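Local atomic coordinates of pyocin S5 (Pseudomonas aeruginosa PAO1, PDB entry 6THK), a protein that probably kills competing bacteria as an imported bacteriocin, opening channels that depolarise the cytoplasmic membrane and dissipate cellular energy. Residues 94-97 / 98-101; 179-182 / 183-187; 200-203 / 204-207. The protein carries 1 engineered substitution. One frame throughout, in Å; residues are numbered along the deposited sequence.

Contact 1 (94-97 / 98-101)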
loop_
_atom_site.group_PDB
_atom_site.type_symbol
_atom_site.label_atom_id
_atom_site.label_comp_id
_atom_site.label_asym_id
_atom_site.label_seq_id
_atom_site.Cartn_x
_atom_site.Cartn_y
_atom_site.Cartn_z
ATOM N N THR A 94 -2.451 3.929 43.286
ATOM C CA THR A 94 -3.000 3.381 42.061
ATOM C C THR A 94 -3.912 2.220 42.432
ATOM O O THR A 94 -3.862 1.723 43.562
ATOM C CB THR A 94 -1.880 2.930 41.082
ATOM O OG1 THR A 94 -1.172 1.815 41.614
ATOM C CG2 THR A 94 -0.917 4.073 40.686
ATOM N N ARG A 95 -4.708 1.774 41.472
ATOM C CA ARG A 95 -5.601 0.659 41.687
ATOM C C ARG A 95 -4.782 -0.610 41.880
ATOM O O ARG A 95 -5.174 -1.504 42.616
ATOM C CB ARG A 95 -6.559 0.509 40.509
ATOM C CG ARG A 95 -7.836 -0.230 40.853
ATOM C CD ARG A 95 -9.010 0.254 40.028
ATOM N NE ARG A 95 -9.327 1.651 40.294
ATOM C CZ ARG A 95 -10.094 2.068 41.291
ATOM N NH1 ARG A 95 -10.622 1.194 42.123
ATOM N NH2 ARG A 95 -10.332 3.356 41.460
ATOM N N GLN A 96 -3.636 -0.686 41.221
ATOM C CA GLN A 96 -2.779 -1.850 41.349
ATOM C C GLN A 96 -2.187 -1.915 42.750
ATOM O O GLN A 96 -2.117 -2.974 43.356
ATOM C CB GLN A 96 -1.669 -1.817 40.312
ATOM C CG GLN A 96 -0.914 -3.125 40.191
ATOM C CD GLN A 96 -1.759 -4.224 39.582
ATOM O OE1 GLN A 96 -2.718 -4.696 40.189
ATOM N NE2 GLN A 96 -1.404 -4.639 38.376
ATOM N N GLU A 97 -1.748 -0.769 43.248
ATOM C CA GLU A 97 -1.184 -0.658 44.591
ATOM C C GLU A 97 -2.185 -1.101 45.676
ATOM O O GLU A 97 -1.796 -1.829 46.586
ATOM C CB GLU A 97 -0.628 0.750 44.842
ATOM C CG GLU A 97 0.702 0.971 44.138
ATOM C CD GLU A 97 1.329 2.340 44.298
ATOM O OE1 GLU A 97 0.578 3.332 44.457
ATOM O OE2 GLU A 97 2.577 2.422 44.263
ATOM N N ARG A 98 -3.477 -0.734 45.508
ATOM C CA ARG A 98 -4.612 -1.070 46.368
ATOM C C ARG A 98 -4.850 -2.584 46.365
ATOM O O ARG A 98 -4.919 -3.190 47.432
ATOM C CB ARG A 98 -5.870 -0.320 45.894
ATOM C CG ARG A 98 -6.711 0.251 47.035
ATOM C CD ARG A 98 -7.505 1.481 46.630
ATOM N NE ARG A 98 -6.982 2.721 47.210
ATOM C CZ ARG A 98 -6.855 3.866 46.542
ATOM N NH1 ARG A 98 -7.195 3.939 45.259
ATOM N NH2 ARG A 98 -6.377 4.946 47.151
ATOM N N VAL A 99 -4.927 -3.188 45.170
ATOM C CA VAL A 99 -5.125 -4.624 44.945
ATOM C C VAL A 99 -3.990 -5.433 45.596
ATOM O O VAL A 99 -4.259 -6.424 46.269
ATOM C CB VAL A 99 -5.272 -4.920 43.420
ATOM C CG1 VAL A 99 -5.126 -6.407 43.104
ATOM C CG2 VAL A 99 -6.599 -4.395 42.889
ATOM N N ASP A 100 -2.733 -4.980 45.412
ATOM C CA ASP A 100 -1.528 -5.632 45.935
ATOM C C ASP A 100 -1.471 -5.678 47.470
ATOM O O ASP A 100 -1.151 -6.730 48.027
ATOM C CB ASP A 100 -0.253 -4.987 45.342
ATOM C CG ASP A 100 0.045 -5.310 43.873
ATOM O OD1 ASP A 100 -0.663 -6.162 43.290
ATOM O OD2 ASP A 100 1.005 -4.720 43.314
ATOM N N VAL A 101 -1.790 -4.554 48.141
ATOM C CA VAL A 101 -1.810 -4.451 49.601
ATOM C C VAL A 101 -2.964 -5.300 50.165
ATOM O O VAL A 101 -2.728 -6.147 51.021
ATOM C CB VAL A 101 -1.847 -2.969 50.083
ATOM C CG1 VAL A 101 -2.125 -2.864 51.581
ATOM C CG2 VAL A 101 -0.549 -2.246 49.731
HETATM O O HOH W 1 -1.215 -7.316 40.986
#

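Contact 2 (179-182 / 183-187)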
loop_
_atom_site.group_PDB
_atom_site.type_symbol
_atom_site.label_atom_id
_atom_site.label_comp_id
_atom_site.label_asym_id
_atom_site.label_seq_id
_atom_site.Cartn_x
_atom_site.Cartn_y
_atom_site.Cartn_z
ATOM N N GLU A 179 -15.568 -13.574 58.970
ATOM C CA GLU A 179 -16.326 -12.407 58.532
ATOM C C GLU A 179 -15.389 -11.347 57.929
ATOM O O GLU A 179 -15.701 -10.781 56.880
ATOM C CB GLU A 179 -17.129 -11.817 59.706
ATOM C CG GLU A 179 -18.424 -11.132 59.287
ATOM C CD GLU A 179 -19.534 -12.038 58.775
ATOM O OE1 GLU A 179 -19.625 -13.202 59.229
ATOM O OE2 GLU A 179 -20.323 -11.573 57.919
ATOM N N ALA A 180 -14.230 -11.110 58.574
ATOM C CA ALA A 180 -13.237 -10.131 58.127
ATOM C C ALA A 180 -12.721 -10.450 56.720
ATOM O O ALA A 180 -12.528 -9.533 55.923
ATOM C CB ALA A 180 -12.085 -10.062 59.117
ATOM N N VAL A 181 -12.510 -11.750 56.433
ATOM C CA VAL A 181 -12.038 -12.308 55.159
ATOM C C VAL A 181 -13.116 -12.118 54.066
ATOM O O VAL A 181 -12.772 -11.685 52.966
ATOM C CB VAL A 181 -11.590 -13.801 55.322
ATOM C CG1 VAL A 181 -11.458 -14.509 53.978
ATOM C CG2 VAL A 181 -10.289 -13.918 56.112
ATOM N N LYS A 182 -14.407 -12.433 54.373
ATOM C CA LYS A 182 -15.538 -12.296 53.442
ATOM C C LYS A 182 -15.674 -10.858 52.959
ATOM O O LYS A 182 -15.850 -10.631 51.762
ATOM C CB LYS A 182 -16.852 -12.756 54.093
ATOM C CG LYS A 182 -17.029 -14.269 54.120
ATOM C CD LYS A 182 -18.131 -14.703 55.092
ATOM C CE LYS A 182 -18.424 -16.184 55.008
ATOM N NZ LYS A 182 -17.301 -17.011 55.530
ATOM N N VAL A 183 -15.555 -9.890 53.886
ATOM C CA VAL A 183 -15.625 -8.461 53.598
ATOM C C VAL A 183 -14.413 -8.014 52.761
ATOM O O VAL A 183 -14.630 -7.390 51.727
ATOM C CB VAL A 183 -15.834 -7.609 54.879
ATOM C CG1 VAL A 183 -15.754 -6.111 54.580
ATOM C CG2 VAL A 183 -17.166 -7.949 55.545
ATOM N N LEU A 184 -13.158 -8.353 53.177
ATOM C CA LEU A 184 -11.938 -7.986 52.445
ATOM C C LEU A 184 -11.913 -8.571 51.032
ATOM O O LEU A 184 -11.633 -7.827 50.106
ATOM C CB LEU A 184 -10.636 -8.298 53.211
ATOM C CG LEU A 184 -9.296 -7.830 52.565
ATOM C CD1 LEU A 184 -9.278 -6.316 52.271
ATOM C CD2 LEU A 184 -8.119 -8.181 53.422
ATOM N N ARG A 185 -12.265 -9.865 50.865
ATOM C CA ARG A 185 -12.338 -10.567 49.575
ATOM C C ARG A 185 -13.356 -9.887 48.630
ATOM O O ARG A 185 -13.101 -9.802 47.430
ATOM C CB ARG A 185 -12.704 -12.044 49.797
ATOM C CG ARG A 185 -12.336 -12.993 48.662
ATOM C CD ARG A 185 -11.612 -14.232 49.174
ATOM N NE ARG A 185 -12.372 -14.941 50.205
ATOM C CZ ARG A 185 -12.046 -16.127 50.711
ATOM N NH1 ARG A 185 -10.968 -16.770 50.275
ATOM N NH2 ARG A 185 -12.804 -16.689 51.643
ATOM N N GLN A 186 -14.472 -9.366 49.181
ATOM C CA GLN A 186 -15.516 -8.654 48.437
ATOM C C GLN A 186 -15.031 -7.262 47.993
ATOM O O GLN A 186 -15.374 -6.819 46.896
ATOM C CB GLN A 186 -16.783 -8.530 49.292
ATOM C CG GLN A 186 -18.066 -8.904 48.562
ATOM C CD GLN A 186 -19.303 -8.537 49.355
ATOM O OE1 GLN A 186 -19.477 -8.929 50.523
ATOM N NE2 GLN A 186 -20.210 -7.791 48.722
ATOM N N GLU A 187 -14.228 -6.616 48.827
ATOM C CA GLU A 187 -13.687 -5.308 48.511
ATOM C C GLU A 187 -12.535 -5.455 47.528
ATOM O O GLU A 187 -12.336 -4.616 46.660
ATOM C CB GLU A 187 -13.214 -4.604 49.779
#

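Contact 3 (200-203 / 204-207)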
loop_
_atom_site.group_PDB
_atom_site.type_symbol
_atom_site.label_atom_id
_atom_site.label_comp_id
_atom_site.label_asym_id
_atom_site.label_seq_id
_atom_site.Cartn_x
_atom_site.Cartn_y
_atom_site.Cartn_z
ATOM N N LEU A 200 -9.753 -1.822 30.097
ATOM C CA LEU A 200 -10.589 -1.912 28.903
ATOM C C LEU A 200 -10.771 -0.543 28.255
ATOM O O LEU A 200 -10.770 -0.443 27.027
ATOM C CB LEU A 200 -11.961 -2.533 29.210
ATOM C CG LEU A 200 -12.019 -4.045 29.468
ATOM C CD1 LEU A 200 -13.454 -4.505 29.677
ATOM C CD2 LEU A 200 -11.395 -4.842 28.331
ATOM N N SER A 201 -10.939 0.507 29.082
ATOM C CA SER A 201 -11.100 1.887 28.622
ATOM C C SER A 201 -9.854 2.329 27.848
ATOM O O SER A 201 -9.992 2.914 26.776
ATOM C CB SER A 201 -11.356 2.823 29.802
ATOM O OG SER A 201 -12.605 2.563 30.419
ATOM N N GLN A 202 -8.641 2.008 28.369
ATOM C CA GLN A 202 -7.371 2.330 27.717
ATOM C C GLN A 202 -7.204 1.505 26.444
ATOM O O GLN A 202 -6.669 2.016 25.463
ATOM C CB GLN A 202 -6.175 2.150 28.669
ATOM C CG GLN A 202 -4.859 2.779 28.168
ATOM C CD GLN A 202 -4.911 4.290 28.084
ATOM O OE1 GLN A 202 -4.994 4.993 29.098
ATOM N NE2 GLN A 202 -4.874 4.824 26.868
ATOM N N LEU A 203 -7.694 0.248 26.444
ATOM C CA LEU A 203 -7.653 -0.623 25.273
ATOM C C LEU A 203 -8.536 -0.026 24.143
ATOM O O LEU A 203 -8.154 -0.100 22.976
ATOM C CB LEU A 203 -8.100 -2.042 25.650
ATOM C CG LEU A 203 -7.899 -3.133 24.610
ATOM C CD1 LEU A 203 -6.437 -3.514 24.469
ATOM C CD2 LEU A 203 -8.704 -4.361 24.960
ATOM N N GLU A 204 -9.685 0.578 24.500
ATOM C CA GLU A 204 -10.602 1.233 23.568
ATOM C C GLU A 204 -9.921 2.489 23.006
ATOM O O GLU A 204 -9.936 2.698 21.794
ATOM C CB GLU A 204 -11.945 1.577 24.243
ATOM C CG GLU A 204 -13.109 1.736 23.277
ATOM C CD GLU A 204 -14.367 2.337 23.867
ATOM O OE1 GLU A 204 -15.385 1.617 23.979
ATOM O OE2 GLU A 204 -14.338 3.540 24.212
ATOM N N ARG A 205 -9.276 3.283 23.896
ATOM C CA ARG A 205 -8.500 4.485 23.578
ATOM C C ARG A 205 -7.384 4.214 22.563
ATOM O O ARG A 205 -7.247 4.986 21.614
ATOM C CB ARG A 205 -7.910 5.096 24.851
ATOM C CG ARG A 205 -8.427 6.488 25.108
ATOM C CD ARG A 205 -8.473 6.797 26.575
ATOM N NE ARG A 205 -9.851 6.995 27.018
ATOM C CZ ARG A 205 -10.395 6.391 28.069
ATOM N NH1 ARG A 205 -9.676 5.551 28.806
ATOM N NH2 ARG A 205 -11.656 6.632 28.401
ATOM N N ASP A 206 -6.593 3.121 22.770
ATOM C CA ASP A 206 -5.491 2.696 21.890
ATOM C C ASP A 206 -6.016 2.276 20.519
ATOM O O ASP A 206 -5.408 2.594 19.503
ATOM C CB ASP A 206 -4.642 1.566 22.526
ATOM C CG ASP A 206 -3.801 1.978 23.734
ATOM O OD1 ASP A 206 -3.501 3.189 23.870
ATOM O OD2 ASP A 206 -3.402 1.080 24.517
ATOM N N TYR A 207 -7.170 1.604 20.499
ATOM C CA TYR A 207 -7.827 1.131 19.291
ATOM C C TYR A 207 -8.349 2.279 18.422
ATOM O O TYR A 207 -8.094 2.269 17.219
ATOM C CB TYR A 207 -8.945 0.160 19.665
ATOM C CG TYR A 207 -9.896 -0.188 18.546
ATOM C CD1 TYR A 207 -9.491 -0.993 17.486
ATOM C CD2 TYR A 207 -11.222 0.224 18.584
ATOM C CE1 TYR A 207 -10.383 -1.378 16.490
ATOM C CE2 TYR A 207 -12.129 -0.166 17.600
ATOM C CZ TYR A 207 -11.705 -0.967 16.555
ATOM O OH TYR A 207 -12.587 -1.313 15.560
#

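Contact 1 (94-97 / 98-101)
The carbonyl oxygen of Q96 takes the backbone N of D100 at 2.9 Å, the shortest of four successive i to i+4 bonds that build the first two turns of the helix, and the carboxylate of D100 curls over the same oxygen. CG of D100 stands beside its own backbone N (chi1 -73°), which folds the carboxylate back along the helix toward Q96, until D100 CG is 3.2 Å from Q96 O. The Q96 side chain bends at chi2 and brings its amide beside the carboxylate, and the amide and carboxylate planes are only 7° apart. Their oxygens do not bond directly. A water joins them, giving one proton to D100 OD1 at 2.6 Å and another, weakly, to Q96 OE1, a bridge that suits two polar side chains on an exposed face. V99, by contrast, is buried, and its CG2 lies 3.2 Å from R95 O.

One turn back, T94 accepts from E97, whose N reaches T94 OG1 at 3.1 Å. The bond is reciprocated through the extended E97 side chain, with T94 N giving a weak bond to E97 OE1 at 3.3 Å. Threonine suits the place because its hydroxyl, on a short side chain, can accept an N-H of the first turn, where no earlier helical carbonyl is available, and glutamate three residues on is long enough to reach back. E97 OE2 also pairs with R91, while R95 forms a salt bridge with E198 on helix 157-212. The reciprocal bonds of T94 and E97 are a capping box, here with T94 as the N-cap of helix 95-121.

Contact 2 (179-182 / 183-187)
V181 lays its CG1 methyl against one face of the R185 guanidinium, 3.4 Å above the plane and displaced toward the rim, with NH2 of R185 the nearest atom to V181 CG1 at 3.5 Å. The two side chains run side by side and point the same way. R185 has CG turned away from its backbone N (chi1 -159°), then bends at chi2 and chi3, and these bends carry the guanidinium back along the helix over the valine one turn earlier. A flat cation suits this place: its face can cover a methyl while an N-H remains for a carboxylate, and R185 NH1 does form a salt bridge with E110 of helix 95-121.

Underneath, the backbone of the same pair is tied by the shortest bond of the turn, from R185 N to V181 O at 2.8 Å, almost straight at the hydrogen (167°). The next bond, from Q186 N to K182 O, is longer at 3.2 Å and more bent. K182 sends its ammonium toward the same side as R185, but NZ of K182 stays 6.0 Å from NH2 of R185, a spacing that probably eases the repulsion between like charges.

A180, V181 and L184 are the buried residues, small or branched and wholly apolar. A180 packs on M109 of helix 95-121 and I71 of helix 42-87, L184 bridges the same two helices through V105, L106 and V75, V181 meets L106, and the more exposed V183 lies against N72 of helix 42-87.

Contact 3 (200-203 / 204-207)
Q202 and R205 cross at about a right angle, their amide and guanidinium planes 69° apart, with NE2 of Q202 at 3.7 Å from CB of R205. The chain of R205 bends at chi3 and swings its guanidinium back over the preceding turn, where one face covers the carbonyl oxygen of S201 and NH1 of R205 comes 3.4 Å from CB of S201. That oxygen is already engaged by the backbone N of R205 at 3.0 Å, and the guanidinium lies across it without a hydrogen bond from NH1. A small serine suits a spot beneath so broad a group, and S201 OG bonds the carbonyl oxygen of K197, one turn earlier.

The bonds L200 to E204, S201 to R205, Q202 to D206 and L203 to Y207 make this regular alpha-helix, part of helix 157-212, in a region predicted to form a coiled coil. On its polar side the Q202 amide and D206 carboxylate cross obliquely, their planes 38° apart and Q202 NE2 3.7 Å from D206 OD1.

L203 and Y207 belong to another side: Y207 stacks its ring with Y280 of helix 272-338, and L203 packs on that tyrosine too. E204 also touches Y280, while its OE2 pairs with R208.

All three contacts are turns of single helices, but their settings differ. Contacts 1 and 2 are partly buried, each with apolar residues turned inward beside polar ones, and both touch helix 42-87; contact 3 lies at the surface and meets helix 272-338. Contacts 2 and 3 share helix 157-212, their centres about 31 Å apart; contact 1 starts helix 95-121, which packs against that helix, and its centre is about 16 Å from that of contact 2. Chemistry follows place: contact 1, at a helix start, has a capping box, and a water bridge on its exposed face; mid-helix, contact 2 pairs a methyl with a guanidinium face, and in contact 3 an arginine instead covers a backbone carbonyl.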